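Local coordinates for protein tripartite terminase subunit 3 (Human herpesvirus 5, PDB 3N4P) that forms the large subunit of the herpesvirus terminase, the motor that packages viral DNA into empty capsids, of which this chain is the C-terminal nuclease domain, at residues L46-L51 and R89-I94; N54-F59 and H128-E133; A112-A117 and A151-Q156; V192-S197 and A264-D269; Y213-K216 and D220-E223. All blocks are in the same frame, centred on the assembly; numbering follows the deposited sequence.

Contact 1: residues L46-L51 and R89-I94; sequences LRYSTL and RHQFLI
Y48 reaches from its short edge strand toward Q91 and L93 on strand 91-100, and both partners cross its long axis at about a right angle. Y48 OH lies 2.7 Å from Q91 OE1, which sits at the ring edge near the ring plane, while the amide plane stands almost perpendicular to the ring (88°). Q91 gets there with CG anti to its carbonyl carbon (chi1 -61°) and an extended chain beyond; NE2 is hydrogen-bonded to the carbonyl oxygen of G202, which sets OE1 toward the tyrosine. The hydroxyl has one proton to give, and two oxygens within reach compete for it: the amide OE1 of Q91 and a carboxylate oxygen of E42 of the second subunit. Nearer the root of the ring the contact turns apolar. L93 CD1 comes in obliquely, 3.6 Å from Y48 CD1, and CD2 lies 4.4 Å from T50 OG1. Tyrosine suits the place because it offers carbon along its length and a polar end; leucine supplies a branched filling. The backbone of Y48 bonds to strand 204-211, and residues 46-48 pair antiparallel with a strand of the second subunit, an edge-strand arrangement that carries this RNase H-like domain's β-structure across the dimer interface.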
# COMPACT_ATOMS: atom_id res chain seq x y z
N LEU B 46 1.89 -0.06 -3.12
CA LEU B 46 0.60 0.01 -2.44
C LEU B 46 0.31 -1.32 -1.69
O LEU B 46 -0.20 -2.31 -2.27
CB LEU B 46 -0.58 0.45 -3.37
CG LEU B 46 -0.70 1.97 -3.62
CD1 LEU B 46 -1.62 2.30 -4.84
CD2 LEU B 46 -1.23 2.77 -2.36
N ARG B 47 0.69 -1.38 -0.40
CA ARG B 47 0.49 -2.59 0.39
C ARG B 47 -0.48 -2.29 1.53
O ARG B 47 -0.41 -1.21 2.08
CB ARG B 47 1.84 -3.09 0.98
CG ARG B 47 2.91 -3.14 -0.10
CD ARG B 47 4.21 -3.64 0.41
NE ARG B 47 5.23 -3.49 -0.62
CZ ARG B 47 6.46 -4.00 -0.51
NH1 ARG B 47 6.78 -4.71 0.57
NH2 ARG B 47 7.37 -3.81 -1.47
N TYR B 48 -1.35 -3.24 1.88
CA TYR B 48 -2.34 -3.11 2.95
C TYR B 48 -1.75 -3.19 4.39
O TYR B 48 -1.04 -4.13 4.74
CB TYR B 48 -3.38 -4.22 2.75
CG TYR B 48 -4.46 -3.85 1.79
CD1 TYR B 48 -4.58 -4.47 0.55
CD2 TYR B 48 -5.37 -2.85 2.12
CE1 TYR B 48 -5.63 -4.05 -0.40
CE2 TYR B 48 -6.41 -2.46 1.22
CZ TYR B 48 -6.52 -3.08 -0.02
OH TYR B 48 -7.49 -2.64 -0.90
N SER B 49 -2.07 -2.23 5.22
CA SER B 49 -1.59 -2.12 6.58
C SER B 49 -2.76 -2.51 7.44
O SER B 49 -3.42 -1.66 8.06
CB SER B 49 -1.28 -0.69 6.90
OG SER B 49 0.09 -0.43 6.70
N THR B 50 -3.04 -3.79 7.42
CA THR B 50 -4.03 -4.42 8.24
C THR B 50 -3.97 -4.01 9.75
O THR B 50 -5.01 -3.90 10.42
CB THR B 50 -3.72 -5.93 8.08
OG1 THR B 50 -4.70 -6.52 7.21
CG2 THR B 50 -3.64 -6.59 9.32
N LEU B 51 -2.78 -3.70 10.25
CA LEU B 51 -2.58 -3.31 11.63
C LEU B 51 -3.09 -1.91 11.92
O LEU B 51 -3.24 -1.55 13.07
CB LEU B 51 -1.09 -3.39 12.00
CG LEU B 51 -0.52 -4.82 11.96
CD1 LEU B 51 1.04 -4.77 11.92
CD2 LEU B 51 -1.08 -5.64 13.14
N ARG B 89 -12.44 -7.90 0.65
CA ARG B 89 -13.53 -7.57 -0.27
C ARG B 89 -13.36 -8.45 -1.49
O ARG B 89 -13.25 -9.62 -1.34
CB ARG B 89 -13.58 -6.03 -0.64
CG ARG B 89 -13.44 -5.11 0.60
CD ARG B 89 -13.50 -3.57 0.35
NE ARG B 89 -14.71 -3.01 0.94
CZ ARG B 89 -14.83 -2.41 2.14
NH1 ARG B 89 -13.79 -2.23 2.94
NH2 ARG B 89 -16.03 -1.95 2.51
N HIS B 90 -13.21 -7.84 -2.66
CA HIS B 90 -12.96 -8.57 -3.90
C HIS B 90 -11.45 -8.84 -4.21
O HIS B 90 -11.13 -9.44 -5.23
CB HIS B 90 -13.70 -7.86 -5.07
CG HIS B 90 -13.21 -6.46 -5.34
ND1 HIS B 90 -12.40 -5.76 -4.46
CD2 HIS B 90 -13.39 -5.64 -6.41
CE1 HIS B 90 -12.09 -4.59 -4.98
NE2 HIS B 90 -12.67 -4.49 -6.17
N GLN B 91 -10.53 -8.48 -3.30
CA GLN B 91 -9.08 -8.70 -3.51
C GLN B 91 -8.56 -9.86 -2.71
O GLN B 91 -9.25 -10.42 -1.85
CB GLN B 91 -8.30 -7.43 -3.18
CG GLN B 91 -8.74 -6.23 -4.13
CD GLN B 91 -8.19 -4.89 -3.67
OE1 GLN B 91 -8.53 -4.43 -2.59
NE2 GLN B 91 -7.35 -4.27 -4.47
N PHE B 92 -7.32 -10.21 -3.00
CA PHE B 92 -6.58 -11.26 -2.31
C PHE B 92 -5.29 -10.74 -1.86
O PHE B 92 -4.52 -10.13 -2.64
CB PHE B 92 -6.42 -12.42 -3.27
CG PHE B 92 -7.74 -12.77 -3.94
CD1 PHE B 92 -8.66 -13.60 -3.28
CD2 PHE B 92 -8.08 -12.22 -5.16
CE1 PHE B 92 -9.92 -13.92 -3.86
CE2 PHE B 92 -9.36 -12.51 -5.76
CZ PHE B 92 -10.28 -13.39 -5.08
N LEU B 93 -5.05 -10.97 -0.58
CA LEU B 93 -3.98 -10.38 0.16
C LEU B 93 -2.89 -11.40 0.50
O LEU B 93 -3.21 -12.49 0.95
CB LEU B 93 -4.60 -9.91 1.44
CG LEU B 93 -4.27 -8.52 1.90
CD1 LEU B 93 -5.55 -7.81 1.63
CD2 LEU B 93 -4.07 -8.56 3.34
N ILE B 94 -1.61 -11.10 0.27
CA ILE B 94 -0.56 -12.11 0.52
C ILE B 94 -0.06 -11.82 1.91
O ILE B 94 0.46 -10.71 2.17
CB ILE B 94 0.60 -12.01 -0.48
CG1 ILE B 94 0.10 -12.34 -1.87
CG2 ILE B 94 1.81 -12.98 -0.13
CD1 ILE B 94 1.05 -11.76 -2.82

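Contact 2: residues N54-F59 and H128-E133; sequences NAYDYF and HPYLDE
Y56 and Y130 mark the nearest approach of two loops, their CA atoms 6.7 Å apart, and each belongs to a type I β-turn. Y56 opens the turn that ends at F59, closed by F59 N to Y56 O at 2.9 Å; Y130 is the third residue of the turn from H128 to L131, which is closed in the same way by L131 N and H128 O. The first turn brings Y56 and F59 round to point toward Y130, which lies against both, Y56 near its CB-CD1 side and F59 near its CE2-OH end, both rings on the same side of its plane. Its CG lies between the backbone N and the carbonyl carbon (chi1 51°), a crowded position that swings the ring into this place. Y130 CD1 stands over the centre of the Y56 ring, 3.5 Å from Y56 CD2, with the two planes 36° apart, and the backbone carbonyl carbon of N54 covers the opposite face of Y56. F59 CB is 3.5 Å from Y130 CE2, F59 CD2 is 3.4 Å from Y130 OH, and the rings meet obliquely at 43°. No hydrogen bond links the two loops. Three broad aromatic side chains provide the cohesion through dispersion and ring contact, while the hydroxyl of the buried Y130 is satisfied by Y95, so that one ring joins apolar packing to a polar anchor on strand 91-100.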
# COMPACT_ATOMS: atom_id res chain seq x y z
N ASN B 54 -9.05 -2.00 13.30
CA ASN B 54 -9.74 -3.06 14.06
C ASN B 54 -11.10 -3.37 13.49
O ASN B 54 -11.98 -3.87 14.19
CB ASN B 54 -10.01 -2.61 15.49
CG ASN B 54 -8.77 -2.33 16.26
OD1 ASN B 54 -7.70 -2.91 16.01
ND2 ASN B 54 -8.90 -1.43 17.25
N ALA B 55 -11.30 -3.03 12.22
CA ALA B 55 -12.59 -3.24 11.60
C ALA B 55 -12.38 -4.27 10.51
O ALA B 55 -11.83 -3.95 9.42
CB ALA B 55 -13.16 -1.89 11.01
N TYR B 56 -12.86 -5.49 10.79
CA TYR B 56 -12.54 -6.69 10.02
C TYR B 56 -13.69 -7.22 9.19
O TYR B 56 -13.57 -8.27 8.56
CB TYR B 56 -12.10 -7.79 10.98
CG TYR B 56 -10.88 -7.40 11.81
CD1 TYR B 56 -10.79 -7.73 13.16
CD2 TYR B 56 -9.81 -6.68 11.23
CE1 TYR B 56 -9.70 -7.35 13.92
CE2 TYR B 56 -8.72 -6.29 11.98
CZ TYR B 56 -8.68 -6.63 13.33
OH TYR B 56 -7.60 -6.26 14.08
N ASP B 57 -14.81 -6.51 9.18
CA ASP B 57 -16.03 -7.02 8.56
C ASP B 57 -15.75 -7.56 7.17
O ASP B 57 -16.24 -8.62 6.83
CB ASP B 57 -17.12 -5.93 8.52
CG ASP B 57 -17.04 -4.99 9.73
OD1 ASP B 57 -16.03 -4.20 9.78
OD2 ASP B 57 -17.95 -5.06 10.60
N TYR B 58 -14.90 -6.86 6.41
CA TYR B 58 -14.60 -7.19 5.01
C TYR B 58 -13.43 -8.13 4.73
O TYR B 58 -13.17 -8.43 3.57
CB TYR B 58 -14.47 -5.88 4.19
CG TYR B 58 -15.81 -5.17 4.15
CD1 TYR B 58 -16.72 -5.44 3.13
CD2 TYR B 58 -16.22 -4.34 5.21
CE1 TYR B 58 -17.99 -4.84 3.11
CE2 TYR B 58 -17.51 -3.74 5.21
CZ TYR B 58 -18.37 -4.00 4.15
OH TYR B 58 -19.62 -3.43 4.10
N PHE B 59 -12.75 -8.63 5.76
CA PHE B 59 -11.68 -9.62 5.51
C PHE B 59 -12.18 -11.03 5.46
O PHE B 59 -13.04 -11.44 6.25
CB PHE B 59 -10.56 -9.52 6.56
CG PHE B 59 -9.75 -8.27 6.44
CD1 PHE B 59 -10.21 -7.07 6.98
CD2 PHE B 59 -8.55 -8.29 5.78
CE1 PHE B 59 -9.47 -5.89 6.86
CE2 PHE B 59 -7.79 -7.12 5.65
CZ PHE B 59 -8.29 -5.90 6.18
N HIS B 128 -3.07 -11.41 12.67
CA HIS B 128 -4.39 -11.17 12.11
C HIS B 128 -5.44 -11.99 12.83
O HIS B 128 -5.82 -13.07 12.38
CB HIS B 128 -4.37 -11.56 10.64
CG HIS B 128 -3.27 -10.92 9.86
ND1 HIS B 128 -2.01 -11.48 9.76
CD2 HIS B 128 -3.24 -9.78 9.13
CE1 HIS B 128 -1.25 -10.70 9.00
NE2 HIS B 128 -1.98 -9.66 8.61
N PRO B 129 -5.90 -11.48 13.98
CA PRO B 129 -6.65 -12.37 14.87
C PRO B 129 -8.00 -12.75 14.27
O PRO B 129 -8.65 -13.72 14.73
CB PRO B 129 -6.83 -11.54 16.14
CG PRO B 129 -6.56 -10.09 15.74
CD PRO B 129 -5.92 -10.06 14.40
N TYR B 130 -8.43 -11.98 13.27
CA TYR B 130 -9.73 -12.22 12.68
C TYR B 130 -9.69 -13.55 11.94
O TYR B 130 -10.73 -14.07 11.60
CB TYR B 130 -10.16 -11.06 11.74
CG TYR B 130 -9.13 -10.68 10.72
CD1 TYR B 130 -8.13 -9.74 11.01
CD2 TYR B 130 -9.12 -11.26 9.46
CE1 TYR B 130 -7.19 -9.38 10.09
CE2 TYR B 130 -8.11 -10.94 8.54
CZ TYR B 130 -7.19 -9.97 8.85
OH TYR B 130 -6.22 -9.62 7.94
N LEU B 131 -8.49 -14.10 11.68
CA LEU B 131 -8.39 -15.31 10.90
C LEU B 131 -8.78 -16.46 11.85
O LEU B 131 -8.15 -16.62 12.89
CB LEU B 131 -6.97 -15.50 10.44
CG LEU B 131 -6.45 -14.54 9.39
CD1 LEU B 131 -5.02 -14.92 8.98
CD2 LEU B 131 -7.34 -14.40 8.15
N ASP B 132 -9.83 -17.21 11.50
CA ASP B 132 -10.34 -18.27 12.39
C ASP B 132 -10.30 -19.70 11.85
O ASP B 132 -10.70 -20.63 12.58
CB ASP B 132 -11.75 -17.92 12.97
CG ASP B 132 -12.94 -18.06 11.95
OD1 ASP B 132 -12.77 -18.19 10.69
OD2 ASP B 132 -14.11 -18.03 12.46
N GLU B 133 -9.77 -19.88 10.64
CA GLU B 133 -9.61 -21.19 9.96
C GLU B 133 -8.38 -21.23 9.04
O GLU B 133 -8.02 -20.22 8.46
CB GLU B 133 -10.85 -21.44 9.12
CG GLU B 133 -11.03 -22.80 8.42
CD GLU B 133 -12.39 -22.85 7.67
OE1 GLU B 133 -12.55 -22.17 6.59
OE2 GLU B 133 -13.32 -23.54 8.17

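Contact 3: residues A112-A117 and A151-Q156; sequences AIAECA and ACLIRQ
A114 meets L153 and I154 with its one methyl group and has more surface buried by the contact than any other residue: A114 CB lies 3.5 Å from L153 CB, tighter than usual van der Waals contact, and 3.9 Å from I154 CG1. Alanine suits such a place because its short side chain lets the backbones come near; the axes of segments 112-117 and 151-156 pass 8.4 Å apart at a crossing angle of -40°. I154 follows in buried area. Its CG1 lies anti to the carbonyl carbon (chi1 -72°), and the extended chain carries CD1 onward to A117 CB at 4.1 Å, so the isoleucine spans two alanines one helical turn apart. CG1 also rests 3.9 Å from A114 O. L153 makes its contact through CB, the branched end lying beyond the touching atoms.

Helices 109-127 and 144-161 run in broadly the same direction and pack against the β-sheet, where I154 meets L67 of strand 62-67, as does I113 from the other helix. No hydrogen bond crosses the two segments. Between them close-fitting aliphatic carbon does the holding, the small alanine methyl permitting the near approach, with the E115 OE2 to S157 OG hydrogen bond as a polar tie alongside.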
# COMPACT_ATOMS: atom_id res chain seq x y z
N ALA B 112 12.25 -29.97 8.70
CA ALA B 112 12.63 -28.61 8.34
C ALA B 112 11.56 -27.98 7.49
O ALA B 112 11.13 -26.87 7.78
CB ALA B 112 13.95 -28.60 7.62
N ILE B 113 11.09 -28.68 6.48
CA ILE B 113 10.06 -28.08 5.60
C ILE B 113 8.77 -27.72 6.31
O ILE B 113 8.22 -26.61 6.09
CB ILE B 113 9.79 -28.92 4.34
CG1 ILE B 113 10.98 -28.76 3.39
CG2 ILE B 113 8.53 -28.40 3.61
CD1 ILE B 113 11.30 -29.91 2.51
N ALA B 114 8.26 -28.64 7.10
CA ALA B 114 7.00 -28.49 7.80
C ALA B 114 7.04 -27.36 8.83
O ALA B 114 6.07 -26.56 8.88
CB ALA B 114 6.59 -29.78 8.49
N GLU B 115 8.08 -27.38 9.68
CA GLU B 115 8.45 -26.29 10.61
C GLU B 115 8.60 -24.88 9.98
O GLU B 115 8.29 -23.86 10.60
CB GLU B 115 9.77 -26.58 11.24
CG GLU B 115 9.86 -27.87 12.13
CD GLU B 115 8.93 -27.85 13.36
OE1 GLU B 115 9.14 -28.69 14.27
OE2 GLU B 115 7.99 -27.00 13.41
N CYS B 116 9.14 -24.78 8.77
CA CYS B 116 9.27 -23.46 8.23
C CYS B 116 7.87 -23.00 7.75
O CYS B 116 7.48 -21.78 7.85
CB CYS B 116 10.29 -23.48 7.12
SG CYS B 116 9.95 -22.27 5.86
N ALA B 117 7.05 -23.95 7.30
CA ALA B 117 5.66 -23.60 6.88
C ALA B 117 4.84 -23.21 8.12
O ALA B 117 4.11 -22.22 8.12
CB ALA B 117 5.04 -24.72 6.14
N ALA B 151 2.22 -32.91 5.65
CA ALA B 151 0.93 -32.35 6.07
C ALA B 151 0.75 -32.59 7.56
O ALA B 151 0.39 -31.68 8.34
CB ALA B 151 -0.23 -32.98 5.31
N CYS B 152 0.98 -33.83 7.94
CA CYS B 152 0.78 -34.25 9.31
C CYS B 152 1.72 -33.48 10.23
O CYS B 152 1.32 -33.08 11.31
CB CYS B 152 0.90 -35.78 9.40
SG CYS B 152 1.06 -36.38 11.04
N LEU B 153 2.93 -33.16 9.77
CA LEU B 153 3.87 -32.41 10.64
C LEU B 153 3.45 -30.98 10.80
O LEU B 153 3.65 -30.41 11.83
CB LEU B 153 5.35 -32.54 10.23
CG LEU B 153 6.01 -33.92 10.35
CD1 LEU B 153 7.11 -34.05 9.30
CD2 LEU B 153 6.56 -34.32 11.77
N ILE B 154 2.83 -30.42 9.80
CA ILE B 154 2.40 -29.04 9.81
C ILE B 154 1.25 -28.92 10.79
O ILE B 154 1.24 -28.02 11.64
CB ILE B 154 1.87 -28.60 8.44
CG1 ILE B 154 3.04 -28.46 7.42
CG2 ILE B 154 1.10 -27.21 8.58
CD1 ILE B 154 2.64 -28.10 6.03
N ARG B 155 0.24 -29.78 10.63
CA ARG B 155 -0.92 -29.77 11.51
C ARG B 155 -0.45 -29.86 12.99
O ARG B 155 -0.92 -29.14 13.86
CB ARG B 155 -1.83 -30.96 11.18
CG ARG B 155 -3.21 -30.96 11.84
CD ARG B 155 -3.83 -32.38 11.89
NE ARG B 155 -2.83 -33.40 12.19
CZ ARG B 155 -2.39 -33.73 13.40
NH1 ARG B 155 -2.85 -33.12 14.50
NH2 ARG B 155 -1.45 -34.67 13.52
N GLN B 156 0.51 -30.72 13.21
CA GLN B 156 1.20 -30.82 14.50
C GLN B 156 1.80 -29.54 15.12
O GLN B 156 1.49 -29.22 16.27
CB GLN B 156 2.29 -31.86 14.37
CG GLN B 156 1.86 -33.17 14.77
CD GLN B 156 2.99 -34.21 14.64
OE1 GLN B 156 2.86 -35.19 13.86
NE2 GLN B 156 4.11 -33.98 15.36

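Contact 4: residues V192-S197 and A264-D269; sequences VEQFIS and ATYLCD
Q194 is the first residue of its helix to touch across, and it meets Y266. Its CG lies anti to the backbone N (chi1 177°), and the extended chain then carries the amide to the side of the tyrosine. Q194 OE1 lies 3.8 Å from Y266 CA and 4.0 Å from Y266 CD1, at the edge of the tyrosine ring near its plane, with the amide and ring planes 63° apart. These are van der Waals contacts, and a glutamine, long and neutral, is apt for laying an amide along the flank of a tyrosine. Here helix 187-200, within the region required for interaction with UL56 and for DNA packaging, packs against helix 256-267 of the RNase H-like nuclease domain, the helix that starts with D256, a predicted active-site residue. One step on, F195 swings its ring out with chi1 -176°, and its edge meets T265: F195 CD1 is 4.2 Å from T265 OG1. That hydroxyl is turned to the carbonyls of its own helix, chiefly that of I262, with that of V261 also near, so the ring needs to offer it nothing polar. The rest of F195 is buried among I258, V261 and I262, where a large flat hydrocarbon fits well, and its ring also meets F199 in its own helix.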
# COMPACT_ATOMS: atom_id res chain seq x y z
N VAL B 192 -2.57 -20.24 -13.64
CA VAL B 192 -1.64 -19.25 -14.18
C VAL B 192 -2.40 -18.15 -14.91
O VAL B 192 -2.27 -16.93 -14.59
CB VAL B 192 -0.57 -19.95 -15.06
CG1 VAL B 192 0.08 -18.98 -16.04
CG2 VAL B 192 0.49 -20.56 -14.14
N GLU B 193 -3.24 -18.57 -15.85
CA GLU B 193 -4.03 -17.64 -16.62
C GLU B 193 -4.96 -16.77 -15.76
O GLU B 193 -5.10 -15.60 -16.02
CB GLU B 193 -4.79 -18.41 -17.69
CG GLU B 193 -5.70 -17.57 -18.48
CD GLU B 193 -5.03 -16.89 -19.69
OE1 GLU B 193 -4.74 -15.66 -19.63
OE2 GLU B 193 -4.82 -17.60 -20.70
N GLN B 194 -5.61 -17.35 -14.77
CA GLN B 194 -6.39 -16.55 -13.80
C GLN B 194 -5.53 -15.52 -12.97
O GLN B 194 -5.94 -14.38 -12.74
CB GLN B 194 -7.17 -17.46 -12.81
CG GLN B 194 -7.91 -16.60 -11.76
CD GLN B 194 -8.40 -17.32 -10.53
OE1 GLN B 194 -7.64 -17.54 -9.55
NE2 GLN B 194 -9.68 -17.64 -10.53
N PHE B 195 -4.36 -15.95 -12.50
CA PHE B 195 -3.45 -15.00 -11.82
C PHE B 195 -3.08 -13.78 -12.69
O PHE B 195 -3.26 -12.60 -12.30
CB PHE B 195 -2.17 -15.70 -11.43
CG PHE B 195 -1.26 -14.83 -10.67
CD1 PHE B 195 -1.50 -14.58 -9.33
CD2 PHE B 195 -0.21 -14.20 -11.30
CE1 PHE B 195 -0.66 -13.74 -8.62
CE2 PHE B 195 0.65 -13.37 -10.55
CZ PHE B 195 0.39 -13.15 -9.23
N ILE B 196 -2.59 -14.06 -13.89
CA ILE B 196 -2.09 -13.02 -14.73
C ILE B 196 -3.22 -12.00 -14.86
O ILE B 196 -2.98 -10.79 -14.77
CB ILE B 196 -1.62 -13.61 -16.07
CG1 ILE B 196 -0.27 -14.31 -15.87
CG2 ILE B 196 -1.56 -12.53 -17.23
CD1 ILE B 196 0.08 -15.24 -17.05
N SER B 197 -4.45 -12.48 -15.05
CA SER B 197 -5.54 -11.56 -15.30
C SER B 197 -5.89 -10.78 -14.04
O SER B 197 -6.09 -9.57 -14.12
CB SER B 197 -6.77 -12.30 -15.88
OG SER B 197 -7.90 -11.49 -15.73
N ALA B 264 -2.16 -20.84 -4.14
CA ALA B 264 -2.95 -20.46 -2.98
C ALA B 264 -4.12 -19.58 -3.43
O ALA B 264 -5.24 -19.76 -2.96
CB ALA B 264 -2.08 -19.77 -1.92
N THR B 265 -3.87 -18.62 -4.31
CA THR B 265 -4.94 -17.71 -4.75
C THR B 265 -6.04 -18.48 -5.49
O THR B 265 -7.22 -18.30 -5.19
CB THR B 265 -4.39 -16.51 -5.58
OG1 THR B 265 -3.73 -16.97 -6.77
CG2 THR B 265 -3.36 -15.75 -4.76
N TYR B 266 -5.65 -19.37 -6.39
CA TYR B 266 -6.54 -20.26 -7.09
C TYR B 266 -7.43 -21.15 -6.18
O TYR B 266 -8.64 -21.30 -6.44
CB TYR B 266 -5.69 -21.14 -7.98
CG TYR B 266 -6.45 -22.05 -8.90
CD1 TYR B 266 -7.21 -21.51 -9.96
CD2 TYR B 266 -6.38 -23.44 -8.75
CE1 TYR B 266 -7.90 -22.32 -10.83
CE2 TYR B 266 -7.06 -24.28 -9.65
CZ TYR B 266 -7.84 -23.69 -10.68
OH TYR B 266 -8.53 -24.47 -11.58
N LEU B 267 -6.86 -21.78 -5.14
CA LEU B 267 -7.69 -22.66 -4.37
C LEU B 267 -8.57 -21.87 -3.41
O LEU B 267 -9.39 -22.46 -2.74
CB LEU B 267 -6.92 -23.72 -3.63
CG LEU B 267 -6.19 -24.98 -4.12
CD1 LEU B 267 -6.54 -25.51 -5.52
CD2 LEU B 267 -4.74 -24.83 -3.93
N CYS B 268 -8.40 -20.56 -3.32
CA CYS B 268 -9.43 -19.68 -2.71
C CYS B 268 -10.91 -19.90 -3.15
O CYS B 268 -11.80 -19.84 -2.30
CB CYS B 268 -9.10 -18.18 -2.84
SG CYS B 268 -8.34 -17.33 -1.38
N ASP B 269 -11.21 -20.14 -4.44
CA ASP B 269 -12.64 -20.22 -4.82
C ASP B 269 -13.41 -21.43 -4.26
O ASP B 269 -12.83 -22.43 -3.92
CB ASP B 269 -12.88 -20.13 -6.31
CG ASP B 269 -14.34 -19.74 -6.64
OD1 ASP B 269 -14.67 -18.55 -6.41
OD2 ASP B 269 -15.16 -20.61 -7.05

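Contact 5: residues Y213-K216 and D220-E223; sequences YTIK and DPIE
P221 meets I215 and K216 across a short loop, its ring lying obliquely to both side chains. I215 CG2, the branch that lies anti to the backbone N, comes within 3.7 Å of P221 CA and 4.0 Å of P221 CB. K216 approaches by its aliphatic part, K216 CG resting 3.5 Å from P221 CG, after which the chain bends at chi2, chi3 and chi4 and brings NZ to the carbonyl of L210. A β-branched isoleucine gives a broad hydrocarbon surface for the buried side, while lysine suits the exposed side because its methylenes pack and its ammonium remains in polar company.

A second shell sets the start of the helix. P221 is the first residue of helix 221-229, a position where the lack of an N-H costs nothing. D220 just before it is the N-cap: its OD1 accepts from I222 N at 3.3 Å, a bent bond (138°) that meets the oxygen from above the carboxylate plane. The other oxygen, OD2, forms a salt bridge with R47. L97 of strand 91-100 touches both I215 and P221. The contact therefore pairs an apolar seam with a capped helix start, and the carboxylate, lying at the helix N terminus and beside an arginine, would probably be stabilised in its charged form.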
# COMPACT_ATOMS: atom_id res chain seq x y z
N TYR B 213 10.29 -15.53 7.12
CA TYR B 213 11.51 -15.74 7.89
C TYR B 213 12.68 -16.14 7.00
O TYR B 213 13.84 -15.98 7.39
CB TYR B 213 11.30 -16.79 8.98
CG TYR B 213 10.35 -16.27 10.05
CD1 TYR B 213 9.04 -16.74 10.13
CD2 TYR B 213 10.80 -15.32 11.01
CE1 TYR B 213 8.18 -16.30 11.12
CE2 TYR B 213 9.95 -14.84 12.01
CZ TYR B 213 8.61 -15.34 12.05
OH TYR B 213 7.73 -14.92 13.04
N THR B 214 12.42 -16.69 5.81
CA THR B 214 13.52 -17.19 4.99
C THR B 214 13.92 -16.16 3.94
O THR B 214 14.97 -16.31 3.31
CB THR B 214 13.18 -18.49 4.20
OG1 THR B 214 12.10 -18.22 3.31
CG2 THR B 214 12.80 -19.62 5.17
N ILE B 215 13.06 -15.13 3.68
CA ILE B 215 13.42 -14.13 2.71
C ILE B 215 13.80 -12.76 3.30
O ILE B 215 14.66 -12.09 2.74
CB ILE B 215 12.26 -13.96 1.65
CG1 ILE B 215 11.98 -15.31 0.96
CG2 ILE B 215 12.57 -12.86 0.59
CD1 ILE B 215 10.56 -15.28 0.23
N LYS B 216 13.11 -12.29 4.35
CA LYS B 216 13.21 -10.87 4.76
C LYS B 216 14.58 -10.38 5.10
O LYS B 216 14.90 -9.16 4.89
CB LYS B 216 12.35 -10.54 5.99
CG LYS B 216 10.99 -9.96 5.59
CD LYS B 216 10.59 -8.62 6.33
CE LYS B 216 9.56 -8.81 7.46
NZ LYS B 216 8.45 -9.80 7.13
N ASP B 220 13.72 -7.44 0.45
CA ASP B 220 12.22 -7.21 0.49
C ASP B 220 11.49 -8.37 -0.22
O ASP B 220 11.78 -8.60 -1.40
CB ASP B 220 11.90 -5.82 -0.14
CG ASP B 220 10.36 -5.60 -0.36
OD1 ASP B 220 9.48 -6.26 0.28
OD2 ASP B 220 10.04 -4.75 -1.22
N PRO B 221 10.61 -9.14 0.48
CA PRO B 221 9.99 -10.34 -0.14
C PRO B 221 9.16 -10.06 -1.37
O PRO B 221 9.11 -10.89 -2.31
CB PRO B 221 9.06 -10.93 0.93
CG PRO B 221 9.67 -10.43 2.33
CD PRO B 221 10.43 -9.11 1.96
N ILE B 222 8.47 -8.91 -1.36
CA ILE B 222 7.75 -8.48 -2.52
C ILE B 222 8.63 -8.13 -3.73
O ILE B 222 8.27 -8.42 -4.90
CB ILE B 222 6.77 -7.34 -2.17
CG1 ILE B 222 5.67 -7.83 -1.15
CG2 ILE B 222 6.24 -6.74 -3.44
CD1 ILE B 222 5.01 -9.14 -1.60
N GLU B 223 9.79 -7.52 -3.50
CA GLU B 223 10.77 -7.28 -4.63
C GLU B 223 11.33 -8.59 -5.19
O GLU B 223 11.42 -8.78 -6.41
CB GLU B 223 11.91 -6.36 -4.18
CG GLU B 223 13.11 -6.21 -5.16
CD GLU B 223 13.88 -4.84 -5.05
OE1 GLU B 223 14.40 -4.49 -3.94
OE2 GLU B 223 13.98 -4.13 -6.10

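How the contacts relate
Contact 1 closes the first long loop, joining edge strand 46-48 to strand 91-100. Contact 2 starts inside that loop, at 54-59, and ends beyond it at 128-133, so the two cross; they also touch, as R89 N lies 3.1 Å from Y58 O. Contact 3 in turn crosses contact 2, tying helix 109-127 to helix 144-161 on the far side of the chain's centre from contact 1. Contact 4 then closes the loop from helix 187-200 to helix 256-267, and the very short loop of contact 5 nests inside it. Despite that distance in sequence, contact 5 is linked to contact 1 by the R47-D220 salt bridge and to contact 3 through T214 and C116.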